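Local coordinates for tail spike protein gp49 (Pseudomonas phage LKA1, PDB 4RU4) that cleaves, as a lyase, the O-specific polysaccharide of Pseudomonas and so probably lets the phage breach the host cell envelope during entry, at residues B[345-353]-B[363-372]; B[387-396]-B[428-439]. One frame throughout, in Å; residues are numbered along the deposited sequence.

Interaction 1. Residues B[345-353]-B[363-372]; sequences IYGGATWQG and ITNASGGWIV. With CA (calcium ion), chain C.
Successive rungs of a right-handed parallel beta-helix, the pectin lyase-like fold, meet here at a corner where 345-353 and 363-372 pass from one face of the coil to the next. Two parallel bridges, Ile-345 with Ile-363 and Ala-349 with Val-372, flank that corner. Thr-364 N bonds to Ile-345 O at 2.9 Å, and Ala-349 N to Ile-371 O, also at 2.9 Å. Between them Thr-364 places OG1 between its own backbone N and carbonyl carbon (chi1 66°), where it accepts from Gly-347 N at 3.0 Å with a bent N-H...O angle of 141°. The Ile-345 and Ile-363 side chains run alongside each other on the same face, and the CG2 branch of Ile-363 rests 4.0 Å from Ile-345 CB and 3.8 Å from Gly-348 CA. Farther along, Val-372 CG1 sits over one face of the Trp-351 indole, 4.2 Å from the centroid of its six-membered ring, a CH-pi contact. The 363-372 segment makes the wider turn, and at its tip Gly-368 O binds the calcium ion at 2.6 Å. Thr-364 OG1 thus takes up the Gly-347 N-H where strand pairing lapses between the bridges, while Ile-345, Ile-363, Ala-349 and Val-372 carry apolar packing from coil to coil.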
loop_
_atom_site.group_PDB
_atom_site.type_symbol
_atom_site.label_atom_id
_atom_site.label_comp_id
_atom_site.label_asym_id
_atom_site.label_seq_id
_atom_site.Cartn_x
_atom_site.Cartn_y
_atom_site.Cartn_z
ATOM N N ILE B 345 -12.678 3.354 -5.188
ATOM C CA ILE B 345 -13.749 2.601 -5.842
ATOM C C ILE B 345 -15.109 3.166 -5.451
ATOM O O ILE B 345 -15.574 2.970 -4.324
ATOM C CB ILE B 345 -13.676 1.081 -5.477
ATOM C CG1 ILE B 345 -12.279 0.523 -5.816
ATOM C CG2 ILE B 345 -14.813 0.265 -6.187
ATOM C CD1 ILE B 345 -12.022 -0.917 -5.323
ATOM N N TYR B 346 -15.731 3.914 -6.365
ATOM C CA TYR B 346 -17.080 4.396 -6.119
ATOM C C TYR B 346 -18.050 3.354 -6.622
ATOM O O TYR B 346 -18.017 3.030 -7.806
ATOM C CB TYR B 346 -17.333 5.682 -6.907
ATOM C CG TYR B 346 -16.477 6.839 -6.434
ATOM C CD1 TYR B 346 -16.839 7.572 -5.325
ATOM C CD2 TYR B 346 -15.304 7.198 -7.116
ATOM C CE1 TYR B 346 -16.066 8.683 -4.897
ATOM C CE2 TYR B 346 -14.535 8.285 -6.718
ATOM C CZ TYR B 346 -14.916 9.023 -5.598
ATOM O OH TYR B 346 -14.151 10.101 -5.190
ATOM N N GLY B 347 -18.917 2.840 -5.745
ATOM C CA GLY B 347 -19.987 1.961 -6.213
ATOM C C GLY B 347 -19.736 0.494 -5.888
ATOM O O GLY B 347 -20.336 -0.387 -6.498
ATOM N N GLY B 348 -18.853 0.224 -4.928
ATOM C CA GLY B 348 -18.778 -1.119 -4.376
ATOM C C GLY B 348 -17.792 -2.071 -5.026
ATOM O O GLY B 348 -17.289 -1.836 -6.137
ATOM N N ALA B 349 -17.525 -3.173 -4.330
ATOM C CA ALA B 349 -16.535 -4.132 -4.793
ATOM C C ALA B 349 -16.982 -5.567 -4.454
ATOM O O ALA B 349 -18.003 -5.770 -3.784
ATOM C CB ALA B 349 -15.169 -3.814 -4.171
ATOM N N THR B 350 -16.227 -6.567 -4.908
ATOM C CA THR B 350 -16.700 -7.935 -4.728
ATOM C C THR B 350 -15.593 -8.940 -4.401
ATOM O O THR B 350 -14.456 -8.807 -4.850
ATOM C CB THR B 350 -17.466 -8.452 -6.000
ATOM O OG1 THR B 350 -18.070 -9.730 -5.727
ATOM C CG2 THR B 350 -16.494 -8.649 -7.139
ATOM N N TRP B 351 -15.960 -9.946 -3.613
ATOM C CA TRP B 351 -15.121 -11.108 -3.361
ATOM C C TRP B 351 -15.753 -12.269 -4.129
ATOM O O TRP B 351 -16.898 -12.616 -3.858
ATOM C CB TRP B 351 -15.222 -11.456 -1.881
ATOM C CG TRP B 351 -14.324 -10.739 -0.921
ATOM C CD1 TRP B 351 -13.070 -10.210 -1.150
ATOM C CD2 TRP B 351 -14.617 -10.502 0.458
ATOM N NE1 TRP B 351 -12.564 -9.677 0.029
ATOM C CE2 TRP B 351 -13.484 -9.873 1.031
ATOM C CE3 TRP B 351 -15.714 -10.808 1.273
ATOM C CZ2 TRP B 351 -13.425 -9.522 2.370
ATOM C CZ3 TRP B 351 -15.653 -10.466 2.617
ATOM C CH2 TRP B 351 -14.518 -9.825 3.148
ATOM N N GLN B 352 -15.008 -12.879 -5.047
ATOM C CA GLN B 352 -15.453 -14.054 -5.777
ATOM C C GLN B 352 -14.204 -14.905 -6.050
ATOM O O GLN B 352 -13.091 -14.381 -6.096
ATOM C CB GLN B 352 -16.088 -13.641 -7.122
ATOM C CG GLN B 352 -17.187 -12.611 -6.990
ATOM C CD GLN B 352 -18.029 -12.436 -8.241
ATOM O OE1 GLN B 352 -18.138 -13.345 -9.061
ATOM N NE2 GLN B 352 -18.666 -11.254 -8.372
ATOM N N GLY B 353 -14.377 -16.202 -6.280
ATOM C CA GLY B 353 -13.245 -17.036 -6.667
ATOM C C GLY B 353 -12.465 -17.533 -5.466
ATOM O O GLY B 353 -13.027 -18.189 -4.606
ATOM N N ILE B 363 -13.637 2.678 -0.659
ATOM C CA ILE B 363 -14.754 2.068 -1.398
ATOM C C ILE B 363 -16.073 2.619 -0.873
ATOM O O ILE B 363 -16.305 2.601 0.345
ATOM C CB ILE B 363 -14.758 0.501 -1.258
ATOM C CG1 ILE B 363 -13.335 -0.079 -1.371
ATOM C CG2 ILE B 363 -15.720 -0.133 -2.303
ATOM C CD1 ILE B 363 -13.238 -1.613 -1.128
ATOM N N THR B 364 -16.926 3.134 -1.763
ATOM C CA THR B 364 -18.270 3.538 -1.372
ATOM C C THR B 364 -19.325 2.508 -1.776
ATOM O O THR B 364 -19.035 1.564 -2.490
ATOM C CB THR B 364 -18.681 4.883 -1.990
ATOM O OG1 THR B 364 -18.771 4.731 -3.411
ATOM C CG2 THR B 364 -17.696 5.975 -1.649
ATOM N N ASN B 365 -20.563 2.695 -1.307
ATOM C CA ASN B 365 -21.624 1.702 -1.526
ATOM C C ASN B 365 -22.152 1.633 -2.951
ATOM O O ASN B 365 -22.119 2.623 -3.711
ATOM C CB ASN B 365 -22.800 2.021 -0.597
ATOM C CG ASN B 365 -23.351 3.445 -0.812
ATOM O OD1 ASN B 365 -22.742 4.438 -0.382
ATOM N ND2 ASN B 365 -24.520 3.538 -1.442
ATOM N N ALA B 366 -22.638 0.456 -3.306
ATOM C CA ALA B 366 -23.535 0.268 -4.431
ATOM C C ALA B 366 -24.964 0.671 -4.019
ATOM O O ALA B 366 -25.203 1.039 -2.855
ATOM C CB ALA B 366 -23.512 -1.183 -4.883
ATOM N N SER B 367 -25.917 0.550 -4.942
ATOM C CA SER B 367 -27.235 1.141 -4.700
ATOM C C SER B 367 -27.958 0.508 -3.536
ATOM O O SER B 367 -28.707 1.187 -2.823
ATOM C CB SER B 367 -28.132 1.110 -5.943
ATOM O OG SER B 367 -28.496 -0.199 -6.260
ATOM N N GLY B 368 -27.704 -0.781 -3.325
ATOM C CA GLY B 368 -28.322 -1.502 -2.238
ATOM C C GLY B 368 -27.850 -1.090 -0.856
ATOM O O GLY B 368 -28.475 -1.455 0.127
ATOM N N GLY B 369 -26.747 -0.351 -0.764
ATOM C CA GLY B 369 -26.274 0.109 0.535
ATOM C C GLY B 369 -25.095 -0.689 1.066
ATOM O O GLY B 369 -24.423 -0.270 2.018
ATOM N N TRP B 370 -24.848 -1.850 0.480
ATOM C CA TRP B 370 -23.686 -2.658 0.847
ATOM C C TRP B 370 -22.440 -2.069 0.174
ATOM O O TRP B 370 -22.553 -1.217 -0.714
ATOM C CB TRP B 370 -23.878 -4.123 0.423
ATOM C CG TRP B 370 -24.367 -4.290 -1.011
ATOM C CD1 TRP B 370 -25.671 -4.468 -1.424
ATOM C CD2 TRP B 370 -23.564 -4.299 -2.200
ATOM N NE1 TRP B 370 -25.719 -4.588 -2.805
ATOM C CE2 TRP B 370 -24.447 -4.484 -3.304
ATOM C CE3 TRP B 370 -22.190 -4.161 -2.444
ATOM C CZ2 TRP B 370 -23.995 -4.550 -4.627
ATOM C CZ3 TRP B 370 -21.736 -4.216 -3.768
ATOM C CH2 TRP B 370 -22.641 -4.414 -4.840
ATOM N N ILE B 371 -21.256 -2.489 0.626
ATOM C CA ILE B 371 -20.004 -1.970 0.077
ATOM C C ILE B 371 -19.170 -3.069 -0.569
ATOM O O ILE B 371 -18.587 -2.879 -1.642
ATOM C CB ILE B 371 -19.163 -1.267 1.175
ATOM C CG1 ILE B 371 -19.963 -0.124 1.806
ATOM C CG2 ILE B 371 -17.827 -0.729 0.605
ATOM C CD1 ILE B 371 -19.266 0.506 3.010
ATOM N N VAL B 372 -19.114 -4.232 0.084
ATOM C CA VAL B 372 -18.416 -5.364 -0.487
ATOM C C VAL B 372 -19.405 -6.510 -0.540
ATOM O O VAL B 372 -19.996 -6.836 0.475
ATOM C CB VAL B 372 -17.200 -5.798 0.372
ATOM C CG1 VAL B 372 -16.608 -7.088 -0.219
ATOM C CG2 VAL B 372 -16.158 -4.647 0.417
HETATM CA CA CA C . -30.736 -0.358 0.951
HETATM O O HOH W 1 -31.560 0.515 -1.288
HETATM O O HOH W 2 -31.622 -2.676 1.007
HETATM O O HOH W 3 -29.840 1.924 1.200
HETATM O O HOH W 4 -32.741 0.388 1.989
#

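Interaction 2. Residues B[387-396]-B[428-439]; sequences CTLYTTGDPQ and SLRAPSLSTSSY. With CA (calcium ion), chain C.
Asp-394 OD1 accepts two hydrogen bonds from opposite faces of its carboxylate plane: Ser-438 OG donates across the contact at 2.8 Å, and Gln-396 N, two residues on, closes an Asx turn at 3.0 Å. CB already heads toward 428-439, and CG anti to the backbone N (chi1 177°) carries the carboxylate on. Ser-438 OG in turn accepts from Ser-435 N, so one hydroxyl ties the aspartate to the type I turn 435-438. The other carboxylate oxygen, OD2, takes a hydrogen bond from a water that also donates to Gln-396 OE1 and accepts from Ser-435 OG. With Gln-396 CG anti to the backbone N, CG comes 3.6 Å from Tyr-439 CE2; the bend at the next bond turns the amide across the ring, their planes 84° apart. Asp-394 meets the calcium ion through its backbone O, at 2.5 Å, and its N donates to a water bound to the metal; the side chain therefore organises the loops while the main chain binds the ion.

Earlier in both segments the strands run parallel, their axes 4.7 Å apart and 9° from alignment, with four backbone bonds from Cys-387 O to Thr-391 N. In the conformers given, one of two for each residue, the Tyr-390 ring edge faces Arg-430 O, and the Arg-430 guanidinium forms a salt bridge with Asp-355 of the second subunit. On the other face Leu-389 CD1 packs 3.9 Å from Leu-429 CD1 in the conformer given. In-register strands, leucine packed beside leucine and irregular corner loops are characteristic of adjacent parallel beta-helix coils, here with a calcium site on the loops.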
loop_
_atom_site.group_PDB
_atom_site.type_symbol
_atom_site.label_atom_id
_atom_site.label_comp_id
_atom_site.label_asym_id
_atom_site.label_seq_id
_atom_site.Cartn_x
_atom_site.Cartn_y
_atom_site.Cartn_z
ATOM N N CYS B 387 -8.831 -1.045 4.619
ATOM C CA CYS B 387 -9.621 -0.237 3.704
ATOM C C CYS B 387 -10.452 0.824 4.416
ATOM O O CYS B 387 -10.823 0.684 5.588
ATOM C CB CYS B 387 -10.529 -1.121 2.845
ATOM S SG CYS B 387 -9.572 -2.194 1.689
ATOM N N THR B 388 -10.761 1.879 3.678
ATOM C CA THR B 388 -11.648 2.917 4.166
ATOM C C THR B 388 -12.976 2.714 3.441
ATOM O O THR B 388 -13.025 2.756 2.205
ATOM C CB THR B 388 -11.051 4.290 3.846
ATOM O OG1 THR B 388 -9.826 4.454 4.568
ATOM C CG2 THR B 388 -12.054 5.412 4.198
ATOM N N LEU B 389 -14.039 2.427 4.195
ATOM C CA LEU B 389 -15.318 2.043 3.597
ATOM C C LEU B 389 -16.390 3.073 3.982
ATOM O O LEU B 389 -16.438 3.524 5.133
ATOM C CB LEU B 389 -15.746 0.652 4.085
ATOM C CG LEU B 389 -14.691 -0.454 3.986
ATOM C CD1 LEU B 389 -15.227 -1.706 4.671
ATOM C CD2 LEU B 389 -14.349 -0.752 2.526
ATOM N N TYR B 390 -17.239 3.472 3.037
ATOM C CA TYR B 390 -18.326 4.409 3.366
ATOM C C TYR B 390 -19.612 4.042 2.665
ATOM O O TYR B 390 -19.623 3.855 1.447
ATOM C CB TYR B 390 -17.963 5.861 2.998
ATOM C CG TYR B 390 -19.066 6.887 3.271
ATOM C CD1 TYR B 390 -19.836 6.839 4.436
ATOM C CD2 TYR B 390 -19.335 7.911 2.359
ATOM C CE1 TYR B 390 -20.832 7.780 4.681
ATOM C CE2 TYR B 390 -20.320 8.849 2.603
ATOM C CZ TYR B 390 -21.069 8.773 3.759
ATOM O OH TYR B 390 -22.056 9.705 4.002
ATOM N N THR B 391 -20.699 3.970 3.426
ATOM C CA THR B 391 -22.013 3.810 2.819
ATOM C C THR B 391 -22.989 4.872 3.317
ATOM O O THR B 391 -22.998 5.224 4.507
ATOM C CB THR B 391 -22.651 2.407 2.968
ATOM O OG1 THR B 391 -23.988 2.462 2.459
ATOM C CG2 THR B 391 -22.709 1.983 4.403
ATOM N N THR B 392 -23.773 5.407 2.388
ATOM C CA THR B 392 -24.815 6.392 2.714
ATOM C C THR B 392 -26.158 5.695 2.936
ATOM O O THR B 392 -27.168 6.349 3.227
ATOM C CB THR B 392 -25.023 7.398 1.536
ATOM O OG1 THR B 392 -25.309 6.661 0.337
ATOM C CG2 THR B 392 -23.779 8.279 1.301
ATOM N N GLY B 393 -26.189 4.370 2.785
ATOM C CA GLY B 393 -27.448 3.641 2.835
ATOM C C GLY B 393 -27.489 2.564 3.902
ATOM O O GLY B 393 -26.767 2.633 4.899
ATOM N N ASP B 394 -28.311 1.546 3.667
ATOM C CA ASP B 394 -28.511 0.475 4.632
ATOM C C ASP B 394 -28.948 -0.750 3.853
ATOM O O ASP B 394 -30.057 -0.762 3.322
ATOM C CB ASP B 394 -29.639 0.882 5.601
ATOM C CG ASP B 394 -29.989 -0.199 6.602
ATOM O OD1 ASP B 394 -29.318 -1.261 6.645
ATOM O OD2 ASP B 394 -30.935 0.031 7.394
ATOM N N PRO B 395 -28.087 -1.784 3.786
ATOM C CA PRO B 395 -28.405 -2.974 2.989
ATOM C C PRO B 395 -29.304 -3.988 3.711
ATOM O O PRO B 395 -29.780 -4.942 3.078
ATOM C CB PRO B 395 -27.016 -3.588 2.715
ATOM C CG PRO B 395 -26.206 -3.222 3.979
ATOM C CD PRO B 395 -26.721 -1.822 4.350
ATOM N N GLN B 396 -29.553 -3.789 5.007
ATOM C CA GLN B 396 -30.375 -4.762 5.742
ATOM C C GLN B 396 -31.803 -4.998 5.201
ATOM O O GLN B 396 -32.277 -6.143 5.228
ATOM C CB GLN B 396 -30.393 -4.466 7.251
ATOM C CG GLN B 396 -31.043 -5.585 8.079
ATOM C CD GLN B 396 -32.562 -5.444 8.127
ATOM O OE1 GLN B 396 -33.097 -4.339 7.981
ATOM N NE2 GLN B 396 -33.262 -6.573 8.271
ATOM N N SER B 428 -11.262 1.531 8.353
ATOM C CA SER B 428 -12.410 2.206 8.945
ATOM C C SER B 428 -13.689 1.936 8.137
ATOM O O SER B 428 -13.637 1.584 6.957
ATOM C CB SER B 428 -12.158 3.718 9.031
ATOM O OG SER B 428 -12.000 4.291 7.728
ATOM N N LEU B 429 -14.838 2.087 8.784
ATOM C CA LEU B 429 -16.122 1.845 8.139
ATOM C C LEU B 429 -17.124 2.841 8.680
ATOM O O LEU B 429 -17.496 2.769 9.853
ATOM C CB LEU B 429 -16.603 0.403 8.400
ATOM C CG LEU B 429 -17.847 -0.156 7.684
ATOM C CD1 LEU B 429 -17.795 -1.686 7.609
ATOM C CD2 LEU B 429 -19.162 0.299 8.363
ATOM N N ARG B 430 -17.549 3.775 7.828
ATOM C CA ARG B 430 -18.542 4.770 8.216
ATOM C C ARG B 430 -19.857 4.445 7.535
ATOM O O ARG B 430 -19.894 4.198 6.325
ATOM C CB ARG B 430 -18.097 6.180 7.824
ATOM C CG ARG B 430 -19.091 7.268 8.233
ATOM C CD ARG B 430 -18.654 8.657 7.752
ATOM N NE ARG B 430 -17.261 8.957 8.079
ATOM C CZ ARG B 430 -16.693 10.157 7.932
ATOM N NH1 ARG B 430 -17.400 11.182 7.488
ATOM N NH2 ARG B 430 -15.422 10.338 8.260
ATOM N N ALA B 431 -20.927 4.439 8.324
ATOM C CA ALA B 431 -22.280 4.114 7.851
ATOM C C ALA B 431 -23.278 4.774 8.799
ATOM O O ALA B 431 -23.753 4.138 9.763
ATOM C CB ALA B 431 -22.494 2.605 7.849
ATOM N N PRO B 432 -23.597 6.055 8.549
ATOM C CA PRO B 432 -24.429 6.842 9.467
ATOM C C PRO B 432 -25.897 6.491 9.419
ATOM O O PRO B 432 -26.645 6.901 10.322
ATOM C CB PRO B 432 -24.290 8.281 8.941
ATOM C CG PRO B 432 -23.110 8.255 7.987
ATOM C CD PRO B 432 -23.057 6.864 7.440
ATOM N N SER B 433 -26.332 5.786 8.377
ATOM C CA SER B 433 -27.775 5.642 8.164
ATOM C C SER B 433 -28.275 4.211 8.266
ATOM O O SER B 433 -29.238 3.839 7.604
ATOM C CB SER B 433 -28.205 6.266 6.825
ATOM O OG SER B 433 -27.733 7.606 6.750
ATOM N N LEU B 434 -27.635 3.413 9.115
ATOM C CA LEU B 434 -28.126 2.056 9.380
ATOM C C LEU B 434 -29.233 2.089 10.441
ATOM O O LEU B 434 -29.455 3.127 11.082
ATOM C CB LEU B 434 -26.978 1.146 9.858
ATOM C CG LEU B 434 -25.731 1.023 8.973
ATOM C CD1 LEU B 434 -24.729 0.046 9.636
ATOM C CD2 LEU B 434 -26.084 0.576 7.527
ATOM N N SER B 435 -29.925 0.961 10.631
ATOM C CA SER B 435 -30.933 0.862 11.708
ATOM C C SER B 435 -30.454 -0.067 12.819
ATOM O O SER B 435 -29.372 -0.673 12.726
ATOM C CB SER B 435 -32.276 0.355 11.182
ATOM O OG SER B 435 -32.263 -1.055 11.061
ATOM N N THR B 436 -31.274 -0.199 13.867
ATOM C CA THR B 436 -30.959 -1.116 14.944
ATOM C C THR B 436 -31.130 -2.559 14.517
ATOM O O THR B 436 -30.900 -3.457 15.316
ATOM C CB THR B 436 -31.836 -0.855 16.183
ATOM O OG1 THR B 436 -33.208 -0.927 15.800
ATOM C CG2 THR B 436 -31.550 0.535 16.732
ATOM N N SER B 437 -31.583 -2.781 13.279
ATOM C CA SER B 437 -31.644 -4.147 12.718
ATOM C C SER B 437 -30.462 -4.468 11.770
ATOM O O SER B 437 -30.271 -5.608 11.372
ATOM C CB SER B 437 -32.984 -4.409 12.005
ATOM O OG SER B 437 -34.094 -4.277 12.890
ATOM N N SER B 438 -29.650 -3.477 11.441
ATOM C CA SER B 438 -28.572 -3.682 10.458
ATOM C C SER B 438 -27.371 -4.411 11.053
ATOM O O SER B 438 -27.112 -4.307 12.260
ATOM C CB SER B 438 -28.124 -2.344 9.859
ATOM O OG SER B 438 -29.235 -1.576 9.404
ATOM N N TYR B 439 -26.626 -5.115 10.197
ATOM C CA TYR B 439 -25.432 -5.846 10.604
ATOM C C TYR B 439 -24.257 -5.485 9.685
ATOM O O TYR B 439 -24.433 -5.226 8.492
ATOM C CB TYR B 439 -25.663 -7.372 10.600
ATOM C CG TYR B 439 -26.697 -7.817 9.576
ATOM C CD1 TYR B 439 -26.340 -8.063 8.260
ATOM C CD2 TYR B 439 -28.034 -7.982 9.941
ATOM C CE1 TYR B 439 -27.294 -8.444 7.313
ATOM C CE2 TYR B 439 -28.994 -8.376 9.003
ATOM C CZ TYR B 439 -28.610 -8.603 7.699
ATOM O OH TYR B 439 -29.556 -8.985 6.785
HETATM CA CA CA C . -30.736 -0.358 0.951
HETATM O O HOH W 5 -10.091 6.015 7.043
HETATM O O HOH W 6 -14.519 5.050 6.824
HETATM O O HOH W 7 -25.111 9.055 5.233
HETATM O O HOH W 8 -25.156 4.423 6.210
HETATM O O HOH W 9 -32.582 -1.643 8.632
HETATM O O HOH W 3 -29.840 1.924 1.200
HETATM O O HOH W 10 -32.045 -9.096 7.432
HETATM O O HOH W 2 -31.622 -2.676 1.007
HETATM O O HOH W 1 -31.560 0.515 -1.288
HETATM O O HOH W 4 -32.741 0.388 1.989
#

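Overall arrangement
Interactions 1 and 2 follow in series along the chain and join laterally: strands 362-364 and 388-390 are neighbours, with Ile-363 N 2.9 Å from Thr-388 O, a probable hydrogen bond. A second probable hydrogen bond, Gly-369 O to Thr-391 OG1, links their loops. Both supply the calcium ion with one backbone carbonyl each, and the same four waters bind that ion. Burial separates them: 12 of the 13 touching residues of interaction 1 are buried, against 10 of 21 in interaction 2. Interaction 1 relies mainly on backbone bonds and apolar packing, whereas interaction 2 adds carboxylate, hydroxyl and water networks. Both reach the second subunit, interaction 1 through the Tyr-346 hydroxyl, interaction 2 through Arg-430 and Thr-388.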